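Local structure of lumazine protein (Photobacterium kishitanii, 3A35) at residues G39-M42 with C47-T50; D31-V36 with D57-D62; K80-V85 with N141-S146. The protein probably acts as an antenna protein of bacterial luminescence, shifting luciferase emission to shorter wavelength, and holds riboflavin here in place of its lumazine chromophore. One frame throughout, in Å; residues are numbered along the deposited sequence. Where two conformers were deposited one is given.

Contact 1 (G39-M42 with C47-T50). With RBF (riboflavin), chain C.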
ATOM      1  N   GLY A  39     -18.419  -2.075   6.538  1.00 16.14           N
ATOM      2  CA  GLY A  39     -18.275  -0.704   6.816  1.00 15.54           C
ATOM      3  C   GLY A  39     -16.970  -0.228   7.409  1.00 12.09           C
ATOM      4  O   GLY A  39     -16.634   0.946   7.524  1.00 17.20           O
ATOM      5  N   THR A  40     -16.086  -1.189   7.828  1.00 12.59           N
ATOM      6  CA  THR A  40     -14.745  -0.840   8.233  1.00 13.21           C
ATOM      7  C   THR A  40     -14.030  -0.137   7.110  1.00 11.42           C
ATOM      8  O   THR A  40     -14.092  -0.553   5.942  1.00 12.82           O
ATOM      9  CB  THR A  40     -13.923  -2.070   8.543  1.00 14.29           C
ATOM     10  OG1 THR A  40     -14.436  -2.722   9.740  1.00 14.35           O
ATOM     11  CG2 THR A  40     -12.416  -1.802   8.674  1.00 13.53           C
ATOM     12  N   VAL A  41     -13.359   0.953   7.445  1.00 12.04           N
ATOM     13  CA  VAL A  41     -12.546   1.708   6.498  1.00 12.05           C
ATOM     14  C   VAL A  41     -11.125   1.425   6.953  1.00 11.55           C
ATOM     15  O   VAL A  41     -10.702   1.717   8.060  1.00 12.58           O
ATOM     16  CB  VAL A  41     -12.846   3.226   6.559  1.00 12.31           C
ATOM     17  CG1 VAL A  41     -11.867   3.923   5.627  1.00 14.85           C
ATOM     18  CG2 VAL A  41     -14.223   3.431   6.017  1.00 13.95           C
ATOM     19  N   MET A  42     -10.303   0.810   6.116  1.00  9.49           N
ATOM     20  CA  MET A  42      -8.936   0.369   6.445  1.00 10.80           C
ATOM     21  C   MET A  42      -8.077   0.567   5.262  1.00 10.40           C
ATOM     22  O   MET A  42      -8.582   0.935   4.108  1.00 10.65           O
ATOM     23  CB  MET A  42      -8.897  -1.109   6.878  1.00 10.20           C
ATOM     24  CG  MET A  42      -9.409  -2.047   5.713  1.00 11.97           C
ATOM     25  SD  MET A  42      -9.298  -3.801   6.159  1.00 11.81           S
ATOM     26  CE  MET A  42      -7.526  -4.028   6.262  1.00 11.11           C
ATOM     27  N   CYS A  47      -4.264   2.342   0.603  1.00  8.78           N
ATOM     28  CA  CYS A  47      -5.419   3.134   0.160  1.00  8.76           C
ATOM     29  C   CYS A  47      -6.601   2.887   1.116  1.00  9.54           C
ATOM     30  O   CYS A  47      -6.970   1.758   1.359  1.00  9.89           O
ATOM     31  CB  CYS A  47      -5.812   2.596  -1.195  1.00 10.35           C
ATOM     32  SG  CYS A  47      -7.171   3.517  -2.008  1.00 10.37           S
ATOM     33  N   SER A  48      -7.244   3.993   1.545  1.00 10.14           N
ATOM     34  CA  SER A  48      -8.442   3.827   2.332  1.00  8.93           C
ATOM     35  C   SER A  48      -9.560   3.222   1.434  1.00  9.31           C
ATOM     36  O   SER A  48      -9.963   3.836   0.445  1.00 11.00           O
ATOM     37  CB  SER A  48      -8.933   5.152   2.899  1.00 11.15           C
ATOM     38  OG  SER A  48      -8.102   5.571   3.992  1.00 17.89           O
ATOM     39  N   LEU A  49     -10.135   2.118   1.904  1.00  9.38           N
ATOM     40  CA  LEU A  49     -11.277   1.414   1.266  1.00  9.96           C
ATOM     41  C   LEU A  49     -12.226   0.957   2.338  1.00  9.26           C
ATOM     42  O   LEU A  49     -11.853   0.712   3.491  1.00  9.44           O
ATOM     43  CB  LEU A  49     -10.834   0.183   0.425  1.00  9.33           C
ATOM     44  CG  LEU A  49      -9.838   0.473  -0.695  1.00  8.95           C
ATOM     45  CD1 LEU A  49      -9.422  -0.860  -1.356  1.00 12.72           C
ATOM     46  CD2 LEU A  49     -10.447   1.410  -1.792  1.00 11.40           C
ATOM     47  N   THR A  50     -13.469   0.807   1.932  1.00 10.21           N
ATOM     48  CA  THR A  50     -14.562   0.407   2.864  1.00  9.30           C
ATOM     49  C   THR A  50     -14.976  -1.048   2.639  1.00 10.12           C
ATOM     50  O   THR A  50     -15.295  -1.411   1.509  1.00 10.74           O
ATOM     51  CB  THR A  50     -15.777   1.361   2.558  1.00 10.95           C
ATOM     52  OG1 THR A  50     -15.321   2.714   2.702  1.00 12.63           O
ATOM     53  CG2 THR A  50     -16.900   1.005   3.625  1.00 15.29           C
TER
HETATM   54  N1  RBF C 191     -12.237   4.686  -2.631  1.00 11.17           N
HETATM   55  C2  RBF C 191     -12.742   3.590  -3.236  1.00 10.34           C
HETATM   56  O2  RBF C 191     -12.505   3.355  -4.461  1.00 11.08           O
HETATM   57  N3  RBF C 191     -13.482   2.622  -2.566  1.00 10.42           N
HETATM   58  C4  RBF C 191     -13.746   2.745  -1.180  1.00  9.68           C
HETATM   59  O4  RBF C 191     -14.407   1.853  -0.634  1.00 10.49           O
HETATM   60  C4A RBF C 191     -13.275   3.938  -0.601  1.00  9.13           C
HETATM   61  N5  RBF C 191     -13.623   4.159   0.787  1.00 12.60           N
HETATM   62  C5A RBF C 191     -13.139   5.330   1.367  1.00 10.46           C
HETATM   63  C6  RBF C 191     -13.585   5.596   2.666  1.00 10.92           C
HETATM   64  C7  RBF C 191     -13.107   6.815   3.224  1.00 11.23           C
HETATM   65  C7M RBF C 191     -13.657   7.124   4.647  1.00 13.59           C
HETATM   66  C8  RBF C 191     -12.258   7.667   2.587  1.00  9.66           C
HETATM   67  C8M RBF C 191     -11.777   8.870   3.282  1.00 14.37           C
HETATM   68  C9  RBF C 191     -11.796   7.365   1.258  1.00 11.39           C
HETATM   69  C9A RBF C 191     -12.322   6.233   0.627  1.00 11.69           C
HETATM   70  N10 RBF C 191     -11.978   5.948  -0.738  1.00  9.34           N
HETATM   71  C10 RBF C 191     -12.533   4.837  -1.317  1.00  8.50           C
HETATM   72  C1' RBF C 191     -11.255   6.845  -1.541  1.00 10.09           C
HETATM   73  C2' RBF C 191      -9.808   6.478  -1.805  1.00 10.09           C
HETATM   74  O2' RBF C 191      -9.122   6.286  -0.523  1.00 11.04           O
HETATM   75  C3' RBF C 191      -9.123   7.516  -2.526  1.00 11.58           C
HETATM   76  O3' RBF C 191      -9.933   7.670  -3.811  1.00 12.43           O
HETATM   77  C4' RBF C 191      -7.735   7.108  -3.049  1.00  9.64           C
HETATM   78  O4' RBF C 191      -6.814   7.053  -1.937  1.00 11.66           O
HETATM   79  C5' RBF C 191      -7.175   8.109  -4.069  1.00 14.60           C
HETATM   80  O5' RBF C 191      -5.945   7.669  -4.646  1.00 13.26           O
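Met42 O accepts the N-H of Leu49 at 2.9 Å, and Ser48 CA adds a weaker CA-H...O contact to the same oxygen (3.4 Å). Met42 N returns a bond to Leu49 O (3.1 Å), which makes these two residues the hydrogen-bonded pair of an antiparallel hairpin. Next to them Val41 and Thr50 form a non-hydrogen-bonded pair, with Val41 CG2 lying 3.6 Å from Thr50 OG1. With its CB branches, each residue suits an extended strand; Val41 also turns CG1 to the C7M methyl of riboflavin. Thr50 OG1 points away from its own carbonyl carbon (chi1 -56°), and this rotation carries the hydroxyl to the flavin, where it donates to N5 at 2.9 Å. Thr50 N donates to the flavin O4, also at 2.9 Å, while Ser48 O accepts from the ribityl O2' at 2.8 Å. The Leu49 CD2 methyl packs against the pyrimidine part of the flavin, 3.4 Å from N3. Glycine suits position 39 because, with phi at 89°, a CB would press on the preceding carbonyl oxygen. Leu49 thus spends its N-H and C=O on Met42, whereas Ser48 O and Thr50 N point away from strand 41-44 and, with the Thr50 hydroxyl, recognise ribityl chain and ring.

Contact 2 (D31-V36 with D57-D62); sequences DILESV and DVVYFD. With RBF (riboflavin), chain C.
This is a small apolar contact between the short helix 30-34, with the turn that follows it, and the start of strand 58-63, within the barrel of the first lumazine-binding repeat. Leu33 carries most of it. Its CG lies opposite the backbone N (chi1 174°), which sends the two methyls down onto the strand. CD1 meets Val59 CG2 at 3.7 Å, and CD2 lies over the main chain of Asp57, 3.6 Å from its CA and 3.8 Å from its CB. A branched leucine tip suits this place because its two arms can cover a valine and the turn before it at once.

Asp57 offers only its aliphatic part: its carboxylate leads away from the helix, so the charge stays clear of the leucine. Val59 meets Leu33 with CG2, the side chains running past each other in opposite directions. The same methyl has Val36 CG2 at 4.3 Å as a looser neighbour, and Phe28 and Val51 also touch the Val59 side chain. After the helix the main chain turns with a bond from Ser35 N to Ile32 O at 3.0 Å, followed by a longer one from Val36 N to Leu33 O at 3.3 Å.

Farther along, Phe61 packs among Ile26, Met42, Val44 and Leu49, while Val58 points away from the helix. At the far end of the strand Asp62 O accepts the N-H of riboflavin N3 at 2.8 Å, with an N-H...O angle of 165°, and the Asp62 carboxylate is salt-bridged to Arg23. One strand therefore meets the helix at its beginning and the ligand near its end. The arrangement belongs to the six-stranded antiparallel barrel of the riboflavin synthase family, in which a short helix links the second and third strands.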
ATOM      1  N   ASP A  31      -6.291 -13.088  12.197  1.00 17.32           N
ATOM      2  CA  ASP A  31      -6.232 -11.966  13.161  1.00 19.40           C
ATOM      3  C   ASP A  31      -6.776 -10.680  12.615  1.00 20.19           C
ATOM      4  O   ASP A  31      -7.422  -9.896  13.265  1.00 22.31           O
ATOM      5  CB  ASP A  31      -4.802 -11.794  13.764  1.00 21.19           C
ATOM      6  CG  ASP A  31      -3.697 -11.304  12.740  1.00 33.07           C
ATOM      7  OD1 ASP A  31      -3.722 -11.660  11.470  1.00 35.35           O
ATOM      8  OD2 ASP A  31      -2.739 -10.590  13.235  1.00 40.95           O
ATOM      9  N   ILE A  32      -6.514 -10.404  11.357  1.00 16.03           N
ATOM     10  CA  ILE A  32      -7.068  -9.187  10.800  1.00 15.28           C
ATOM     11  C   ILE A  32      -8.512  -9.434  10.468  1.00 13.87           C
ATOM     12  O   ILE A  32      -9.316  -8.529  10.643  1.00 14.31           O
ATOM     13  CB  ILE A  32      -6.285  -8.763   9.494  1.00 15.42           C
ATOM     14  CG1 ILE A  32      -4.777  -8.640   9.909  1.00 18.46           C
ATOM     15  CG2 ILE A  32      -6.805  -7.373   8.961  1.00 14.87           C
ATOM     16  CD1 ILE A  32      -3.810  -8.278   8.806  1.00 20.94           C
ATOM     17  N   LEU A  33      -8.869 -10.560   9.869  1.00 14.32           N
ATOM     18  CA  LEU A  33     -10.281 -10.844   9.511  1.00 14.49           C
ATOM     19  C   LEU A  33     -11.241 -10.566  10.703  1.00 14.60           C
ATOM     20  O   LEU A  33     -12.308  -9.997  10.525  1.00 16.19           O
ATOM     21  CB  LEU A  33     -10.373 -12.347   9.142  1.00 14.49           C
ATOM     22  CG  LEU A  33     -11.772 -12.779   8.897  1.00 14.31           C
ATOM     23  CD1 LEU A  33     -12.307 -12.123   7.615  1.00 15.35           C
ATOM     24  CD2 LEU A  33     -11.878 -14.339   8.750  1.00 15.03           C
ATOM     25  N   GLU A  34     -10.924 -11.067  11.860  0.50 14.31           N
ATOM     26  CA  GLU A  34     -11.900 -10.922  12.969  0.50 12.96           C
ATOM     27  C   GLU A  34     -11.906  -9.457  13.521  0.50 12.83           C
ATOM     28  O   GLU A  34     -12.929  -9.090  14.190  0.50 12.01           O
ATOM     29  CB  GLU A  34     -11.585 -11.968  14.057  0.50 12.91           C
ATOM     30  CG  GLU A  34     -11.539 -13.395  13.514  0.50 16.61           C
ATOM     31  CD  GLU A  34     -12.854 -14.047  13.712  0.50 20.69           C
ATOM     32  OE1 GLU A  34     -13.505 -14.389  12.716  0.50 22.72           O
ATOM     33  OE2 GLU A  34     -13.137 -14.318  14.900  0.50 16.11           O
ATOM     34  N   SER A  35     -10.876  -8.615  13.195  0.50 10.30           N
ATOM     35  CA  SER A  35     -10.904  -7.222  13.563  0.50 11.85           C
ATOM     36  C   SER A  35     -11.667  -6.307  12.584  0.50 11.49           C
ATOM     37  O   SER A  35     -11.642  -5.088  12.846  0.50 12.35           O
ATOM     38  CB  SER A  35      -9.471  -6.697  13.718  0.50 11.71           C
ATOM     39  OG  SER A  35      -8.912  -6.505  12.440  0.50 11.96           O
ATOM     40  N   VAL A  36     -12.310  -6.866  11.521  1.00 13.05           N
ATOM     41  CA  VAL A  36     -13.018  -5.972  10.589  1.00 13.02           C
ATOM     42  C   VAL A  36     -14.468  -6.428  10.421  1.00 14.63           C
ATOM     43  O   VAL A  36     -14.864  -7.601  10.800  1.00 15.97           O
ATOM     44  CB  VAL A  36     -12.290  -5.866   9.195  1.00 12.42           C
ATOM     45  CG1 VAL A  36     -10.897  -5.340   9.385  1.00 12.83           C
ATOM     46  CG2 VAL A  36     -12.322  -7.157   8.420  1.00 15.08           C
ATOM     47  N   ASP A  57     -13.463 -16.084   5.090  1.00 16.59           N
ATOM     48  CA  ASP A  57     -12.247 -15.284   5.289  1.00 14.56           C
ATOM     49  C   ASP A  57     -12.040 -14.318   4.090  1.00 14.53           C
ATOM     50  O   ASP A  57     -10.965 -13.786   3.951  1.00 14.26           O
ATOM     51  CB  ASP A  57     -11.018 -16.164   5.478  1.00 16.99           C
ATOM     52  CG  ASP A  57     -10.757 -17.107   4.353  1.00 18.38           C
ATOM     53  OD1 ASP A  57     -11.495 -17.154   3.401  1.00 20.38           O
ATOM     54  OD2 ASP A  57      -9.725 -17.857   4.552  1.00 23.75           O
ATOM     55  N   VAL A  58     -13.072 -14.128   3.231  1.00 13.55           N
ATOM     56  CA  VAL A  58     -12.954 -13.257   2.057  1.00 14.18           C
ATOM     57  C   VAL A  58     -13.654 -11.924   2.395  1.00 14.79           C
ATOM     58  O   VAL A  58     -14.865 -11.885   2.690  1.00 14.13           O
ATOM     59  CB  VAL A  58     -13.532 -13.868   0.819  1.00 15.54           C
ATOM     60  CG1 VAL A  58     -13.313 -12.984  -0.418  1.00 14.76           C
ATOM     61  CG2 VAL A  58     -12.907 -15.287   0.571  1.00 16.60           C
ATOM     62  N   VAL A  59     -12.852 -10.849   2.287  1.00 11.70           N
ATOM     63  CA  VAL A  59     -13.349  -9.523   2.560  1.00 11.53           C
ATOM     64  C   VAL A  59     -13.388  -8.777   1.277  1.00 10.66           C
ATOM     65  O   VAL A  59     -12.436  -8.756   0.491  1.00 12.02           O
ATOM     66  CB  VAL A  59     -12.341  -8.857   3.540  1.00 10.24           C
ATOM     67  CG1 VAL A  59     -12.821  -7.434   3.871  1.00 13.57           C
ATOM     68  CG2 VAL A  59     -12.250  -9.639   4.880  1.00 13.54           C
ATOM     69  N   TYR A  60     -14.536  -8.170   0.980  1.00 10.55           N
ATOM     70  CA  TYR A  60     -14.775  -7.526  -0.279  1.00 10.20           C
ATOM     71  C   TYR A  60     -14.775  -5.976  -0.221  1.00 10.17           C
ATOM     72  O   TYR A  60     -15.278  -5.365   0.752  1.00 12.29           O
ATOM     73  CB  TYR A  60     -16.177  -7.940  -0.809  1.00 11.64           C
ATOM     74  CG  TYR A  60     -16.243  -9.439  -1.221  1.00 13.44           C
ATOM     75  CD1 TYR A  60     -16.056  -9.789  -2.562  1.00 13.46           C
ATOM     76  CD2 TYR A  60     -16.537 -10.436  -0.289  1.00 14.03           C
ATOM     77  CE1 TYR A  60     -16.134 -11.173  -2.967  1.00 15.46           C
ATOM     78  CE2 TYR A  60     -16.653 -11.795  -0.715  1.00 16.58           C
ATOM     79  CZ  TYR A  60     -16.465 -12.013  -2.000  1.00 16.19           C
ATOM     80  OH  TYR A  60     -16.491 -13.374  -2.470  1.00 21.91           O
ATOM     81  N   PHE A  61     -14.208  -5.404  -1.281  1.00 11.70           N
ATOM     82  CA  PHE A  61     -14.130  -3.948  -1.420  1.00  9.62           C
ATOM     83  C   PHE A  61     -14.531  -3.583  -2.796  1.00 11.81           C
ATOM     84  O   PHE A  61     -14.166  -4.241  -3.773  1.00 12.00           O
ATOM     85  CB  PHE A  61     -12.631  -3.446  -1.215  1.00 10.20           C
ATOM     86  CG  PHE A  61     -12.045  -3.794   0.123  1.00 10.23           C
ATOM     87  CD1 PHE A  61     -12.198  -2.884   1.199  1.00 11.82           C
ATOM     88  CD2 PHE A  61     -11.394  -4.984   0.312  1.00 10.42           C
ATOM     89  CE1 PHE A  61     -11.693  -3.176   2.435  1.00 11.56           C
ATOM     90  CE2 PHE A  61     -10.853  -5.290   1.636  1.00 11.11           C
ATOM     91  CZ  PHE A  61     -11.002  -4.385   2.642  1.00 11.71           C
ATOM     92  N   ASP A  62     -15.229  -2.447  -2.954  1.00 11.93           N
ATOM     93  CA  ASP A  62     -15.366  -1.826  -4.274  1.00 12.20           C
ATOM     94  C   ASP A  62     -14.360  -0.723  -4.541  1.00 12.58           C
ATOM     95  O   ASP A  62     -14.235   0.191  -3.610  1.00 16.46           O
ATOM     96  CB  ASP A  62     -16.809  -1.272  -4.365  1.00 13.65           C
ATOM     97  CG  ASP A  62     -17.845  -2.297  -4.556  1.00 18.61           C
ATOM     98  OD1 ASP A  62     -17.580  -3.311  -5.263  1.00 17.84           O
ATOM     99  OD2 ASP A  62     -19.033  -2.179  -4.117  1.00 23.18           O
TER
HETATM  100  N1  RBF C 191     -12.237   4.686  -2.631  1.00 11.17           N
HETATM  101  C2  RBF C 191     -12.742   3.590  -3.236  1.00 10.34           C
HETATM  102  O2  RBF C 191     -12.505   3.355  -4.461  1.00 11.08           O
HETATM  103  N3  RBF C 191     -13.482   2.622  -2.566  1.00 10.42           N
HETATM  104  C4  RBF C 191     -13.746   2.745  -1.180  1.00  9.68           C
HETATM  105  O4  RBF C 191     -14.407   1.853  -0.634  1.00 10.49           O
HETATM  106  C4A RBF C 191     -13.275   3.938  -0.601  1.00  9.13           C
HETATM  107  N5  RBF C 191     -13.623   4.159   0.787  1.00 12.60           N
HETATM  108  C5A RBF C 191     -13.139   5.330   1.367  1.00 10.46           C
HETATM  109  C6  RBF C 191     -13.585   5.596   2.666  1.00 10.92           C
HETATM  110  C7  RBF C 191     -13.107   6.815   3.224  1.00 11.23           C
HETATM  111  C7M RBF C 191     -13.657   7.124   4.647  1.00 13.59           C
HETATM  112  C8  RBF C 191     -12.258   7.667   2.587  1.00  9.66           C
HETATM  113  C8M RBF C 191     -11.777   8.870   3.282  1.00 14.37           C
HETATM  114  C9  RBF C 191     -11.796   7.365   1.258  1.00 11.39           C
HETATM  115  C9A RBF C 191     -12.322   6.233   0.627  1.00 11.69           C
HETATM  116  N10 RBF C 191     -11.978   5.948  -0.738  1.00  9.34           N
HETATM  117  C10 RBF C 191     -12.533   4.837  -1.317  1.00  8.50           C
HETATM  118  C1' RBF C 191     -11.255   6.845  -1.541  1.00 10.09           C
HETATM  119  C2' RBF C 191      -9.808   6.478  -1.805  1.00 10.09           C
HETATM  120  O2' RBF C 191      -9.122   6.286  -0.523  1.00 11.04           O
HETATM  121  C3' RBF C 191      -9.123   7.516  -2.526  1.00 11.58           C
HETATM  122  O3' RBF C 191      -9.933   7.670  -3.811  1.00 12.43           O
HETATM  123  C4' RBF C 191      -7.735   7.108  -3.049  1.00  9.64           C
HETATM  124  O4' RBF C 191      -6.814   7.053  -1.937  1.00 11.66           O
HETATM  125  C5' RBF C 191      -7.175   8.109  -4.069  1.00 14.60           C
HETATM  126  O5' RBF C 191      -5.945   7.669  -4.646  1.00 13.26           O

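Contact 3 (K80-V85 with N141-S146); sequences KVNLEV and NGVSHS
Asn82 of strand 80-84 reaches across to the turn at Asn141, where the barrels of the two lumazine-binding repeats meet, near the centre of the chain. The turn is the tight two-residue kind, type I', that joins strands 137-140 and 143-151 into a beta hairpin. Asn82 ND2 donates to Asn141 O at 2.8 Å, and the bond is nearly straight, 173° at the hydrogen. The acceptor lies in the plane of the Asn82 amide, whereas the donor sits 29° out of the plane of the carbonyl it meets. Beside this bond, Asn82 ND2 is 3.5 Å from Asn141 CB and 4.0 Å from Val143 CG2, so aliphatic groups flank the amide.

The turn has the residues it needs. Asn141 adopts left-handed helical backbone angles, which asparagine tolerates well, and Gly142, with phi at 89°, takes a conformation in which a CB would press on the preceding carbonyl oxygen.

A second link runs through one water, which lies 2.9 Å from Glu84 OE1 and 2.7 Å from Gly142 O, closing a gap of 4.3 Å between Glu84 OE1 and Gly142 O. Glu84 OE2 accepts the backbone N of Lys3 near the chain start, and OE1 has a weak bond from Gly4 N.

Asn82 is itself positioned from both barrels. Its backbone N is bonded to Asn45 OD1 in its own repeat. Its amide cannot easily rotate, because while ND2 is spent on Asn141 O, Asn82 OD1 accepts the backbone N of Asn168.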
ATOM      1  N   LYS A  80      -0.696 -10.271  -3.628  1.00 13.45           N
ATOM      2  CA  LYS A  80      -0.642 -10.047  -2.180  1.00 12.64           C
ATOM      3  C   LYS A  80      -0.752  -8.539  -1.998  1.00 12.20           C
ATOM      4  O   LYS A  80      -0.045  -7.725  -2.589  1.00 12.70           O
ATOM      5  CB  LYS A  80       0.688 -10.496  -1.644  1.00 16.21           C
ATOM      6  CG  LYS A  80       0.965 -10.193  -0.259  1.00 21.92           C
ATOM      7  CD  LYS A  80       2.098 -11.175   0.081  1.00 34.47           C
ATOM      8  CE  LYS A  80       3.214 -10.448   0.647  1.00 37.07           C
ATOM      9  NZ  LYS A  80       4.079 -10.224  -0.614  1.00 42.28           N
ATOM     10  N   VAL A  81      -1.665  -8.161  -1.073  1.00 11.16           N
ATOM     11  CA  VAL A  81      -1.932  -6.741  -0.744  1.00 11.82           C
ATOM     12  C   VAL A  81      -1.586  -6.498   0.728  1.00 10.88           C
ATOM     13  O   VAL A  81      -1.795  -7.352   1.579  1.00 12.67           O
ATOM     14  CB  VAL A  81      -3.361  -6.311  -1.034  1.00 11.48           C
ATOM     15  CG1 VAL A  81      -3.653  -6.597  -2.584  1.00 13.10           C
ATOM     16  CG2 VAL A  81      -4.321  -7.049  -0.153  1.00 14.07           C
ATOM     17  N   ASN A  82      -1.093  -5.313   1.056  1.00 10.40           N
ATOM     18  CA  ASN A  82      -0.830  -4.965   2.477  1.00 10.21           C
ATOM     19  C   ASN A  82      -2.104  -4.571   3.136  1.00  9.97           C
ATOM     20  O   ASN A  82      -2.887  -3.806   2.557  1.00 12.12           O
ATOM     21  CB  ASN A  82       0.154  -3.813   2.471  1.00 10.90           C
ATOM     22  CG  ASN A  82       1.526  -4.215   1.922  1.00 10.45           C
ATOM     23  OD1 ASN A  82       1.875  -5.425   2.003  1.00 12.25           O
ATOM     24  ND2 ASN A  82       2.289  -3.255   1.470  1.00 10.76           N
ATOM     25  N   LEU A  83      -2.284  -4.955   4.395  1.00  9.45           N
ATOM     26  CA  LEU A  83      -3.488  -4.596   5.197  1.00  9.56           C
ATOM     27  C   LEU A  83      -3.116  -3.836   6.459  1.00 10.19           C
ATOM     28  O   LEU A  83      -2.177  -4.268   7.166  1.00 11.23           O
ATOM     29  CB  LEU A  83      -4.227  -5.891   5.624  1.00 10.34           C
ATOM     30  CG  LEU A  83      -4.631  -6.796   4.435  1.00 11.89           C
ATOM     31  CD1 LEU A  83      -5.211  -8.118   4.951  1.00 14.61           C
ATOM     32  CD2 LEU A  83      -5.633  -6.048   3.469  1.00 11.08           C
ATOM     33  N   GLU A  84      -3.871  -2.792   6.785  1.00  9.64           N
ATOM     34  CA  GLU A  84      -3.679  -2.106   8.090  1.00  9.28           C
ATOM     35  C   GLU A  84      -5.048  -1.590   8.556  1.00 11.09           C
ATOM     36  O   GLU A  84      -5.750  -0.838   7.854  1.00 12.35           O
ATOM     37  CB  GLU A  84      -2.755  -0.952   7.995  1.00 11.03           C
ATOM     38  CG  GLU A  84      -2.481  -0.299   9.384  1.00 13.22           C
ATOM     39  CD  GLU A  84      -1.636   0.914   9.337  1.00 16.12           C
ATOM     40  OE1 GLU A  84      -1.113   1.393   8.329  1.00 16.33           O
ATOM     41  OE2 GLU A  84      -1.623   1.551  10.472  1.00 18.75           O
ATOM     42  N   VAL A  85      -5.445  -2.063   9.744  1.00 13.29           N
ATOM     43  CA  VAL A  85      -6.687  -1.569  10.412  1.00 13.56           C
ATOM     44  C   VAL A  85      -6.298  -0.407  11.302  1.00 12.76           C
ATOM     45  O   VAL A  85      -5.202  -0.335  11.804  1.00 16.70           O
ATOM     46  CB  VAL A  85      -7.278  -2.730  11.186  1.00 14.79           C
ATOM     47  CG1 VAL A  85      -8.569  -2.263  11.981  1.00 14.51           C
ATOM     48  CG2 VAL A  85      -7.627  -3.844  10.244  1.00 13.84           C
ATOM     49  N   ASN A 141       2.685   1.564  -0.946  1.00  9.51           N
ATOM     50  CA  ASN A 141       1.768   0.495  -0.597  1.00 10.70           C
ATOM     51  C   ASN A 141       1.383   0.367   0.881  1.00  9.03           C
ATOM     52  O   ASN A 141       1.152  -0.738   1.383  1.00 10.21           O
ATOM     53  CB  ASN A 141       2.252  -0.872  -1.115  1.00 10.06           C
ATOM     54  CG  ASN A 141       2.278  -1.071  -2.598  1.00 10.60           C
ATOM     55  OD1 ASN A 141       2.894  -2.185  -2.996  1.00 15.79           O
ATOM     56  ND2 ASN A 141       1.641  -0.304  -3.357  1.00  9.06           N
ATOM     57  N   GLY A 142       1.327   1.554   1.517  1.00  9.72           N
ATOM     58  CA  GLY A 142       0.909   1.521   2.908  1.00 10.36           C
ATOM     59  C   GLY A 142       2.039   1.344   3.897  1.00 11.24           C
ATOM     60  O   GLY A 142       1.784   1.308   5.126  1.00 12.01           O
ATOM     61  N   VAL A 143       3.291   1.189   3.438  1.00 11.86           N
ATOM     62  CA  VAL A 143       4.450   1.164   4.375  1.00 11.34           C
ATOM     63  C   VAL A 143       5.033   2.574   4.395  1.00 11.22           C
ATOM     64  O   VAL A 143       5.414   3.162   3.405  1.00 12.40           O
ATOM     65  CB  VAL A 143       5.467   0.228   3.774  1.00  9.84           C
ATOM     66  CG1 VAL A 143       6.763   0.226   4.670  1.00 14.55           C
ATOM     67  CG2 VAL A 143       4.924  -1.222   3.676  1.00 13.81           C
ATOM     68  N   SER A 144       4.945   3.126   5.613  1.00 12.81           N
ATOM     69  CA  SER A 144       5.535   4.472   5.840  1.00 13.12           C
ATOM     70  C   SER A 144       7.060   4.403   6.273  1.00 15.20           C
ATOM     71  O   SER A 144       7.389   3.600   7.170  1.00 18.60           O
ATOM     72  CB  SER A 144       4.715   5.231   6.867  1.00 17.16           C
ATOM     73  OG  SER A 144       5.342   6.546   7.028  1.00 19.50           O
ATOM     74  N   HIS A 145       7.942   5.130   5.567  1.00 15.30           N
ATOM     75  CA  HIS A 145       9.373   5.054   5.922  1.00 14.76           C
ATOM     76  C   HIS A 145       9.973   6.337   5.383  1.00 16.39           C
ATOM     77  O   HIS A 145       9.481   6.934   4.403  1.00 16.40           O
ATOM     78  CB  HIS A 145      10.029   3.859   5.247  1.00 17.61           C
ATOM     79  CG  HIS A 145      11.368   3.487   5.794  1.00 19.78           C
ATOM     80  ND1 HIS A 145      12.529   4.133   5.426  1.00 23.97           N
ATOM     81  CD2 HIS A 145      11.699   2.570   6.731  1.00 22.42           C
ATOM     82  CE1 HIS A 145      13.543   3.570   6.085  1.00 25.68           C
ATOM     83  NE2 HIS A 145      13.066   2.626   6.870  1.00 27.24           N
ATOM     84  N   SER A 146      11.069   6.754   6.052  1.00 18.33           N
ATOM     85  CA  SER A 146      11.853   7.890   5.527  1.00 20.07           C
ATOM     86  C   SER A 146      12.413   7.634   4.142  1.00 18.93           C
ATOM     87  O   SER A 146      12.796   6.513   3.856  1.00 18.86           O
ATOM     88  CB  SER A 146      13.082   8.185   6.428  1.00 21.37           C
ATOM     89  OG  SER A 146      13.813   6.970   6.704  1.00 25.76           O
TER
HETATM   90  O   HOH W   1      -0.663   0.255   5.723  1.00 16.04           O

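Contacts 1 and 2 belong wholly to the first barrel; contact 3 joins that barrel to the second. Along the chain, 39-42 and 47-50 both fall between 31-36 and 57-62, and contact 3 follows them. Contacts 1 and 2 lie about 10 Å apart between centres and share neighbouring strands 47-55 and 58-63; both touch riboflavin. From centre to centre, contact 3 is about 13 Å from contact 1 and about 16 Å from contact 2. Strand 80-84 is the neighbour of strand 41-44. Met42, Val36 and Val85 pack together where the three meet. The strands of the riboflavin site and strand 80-84 of the joint thus belong to the first barrel's sheet, and the helix packs against it.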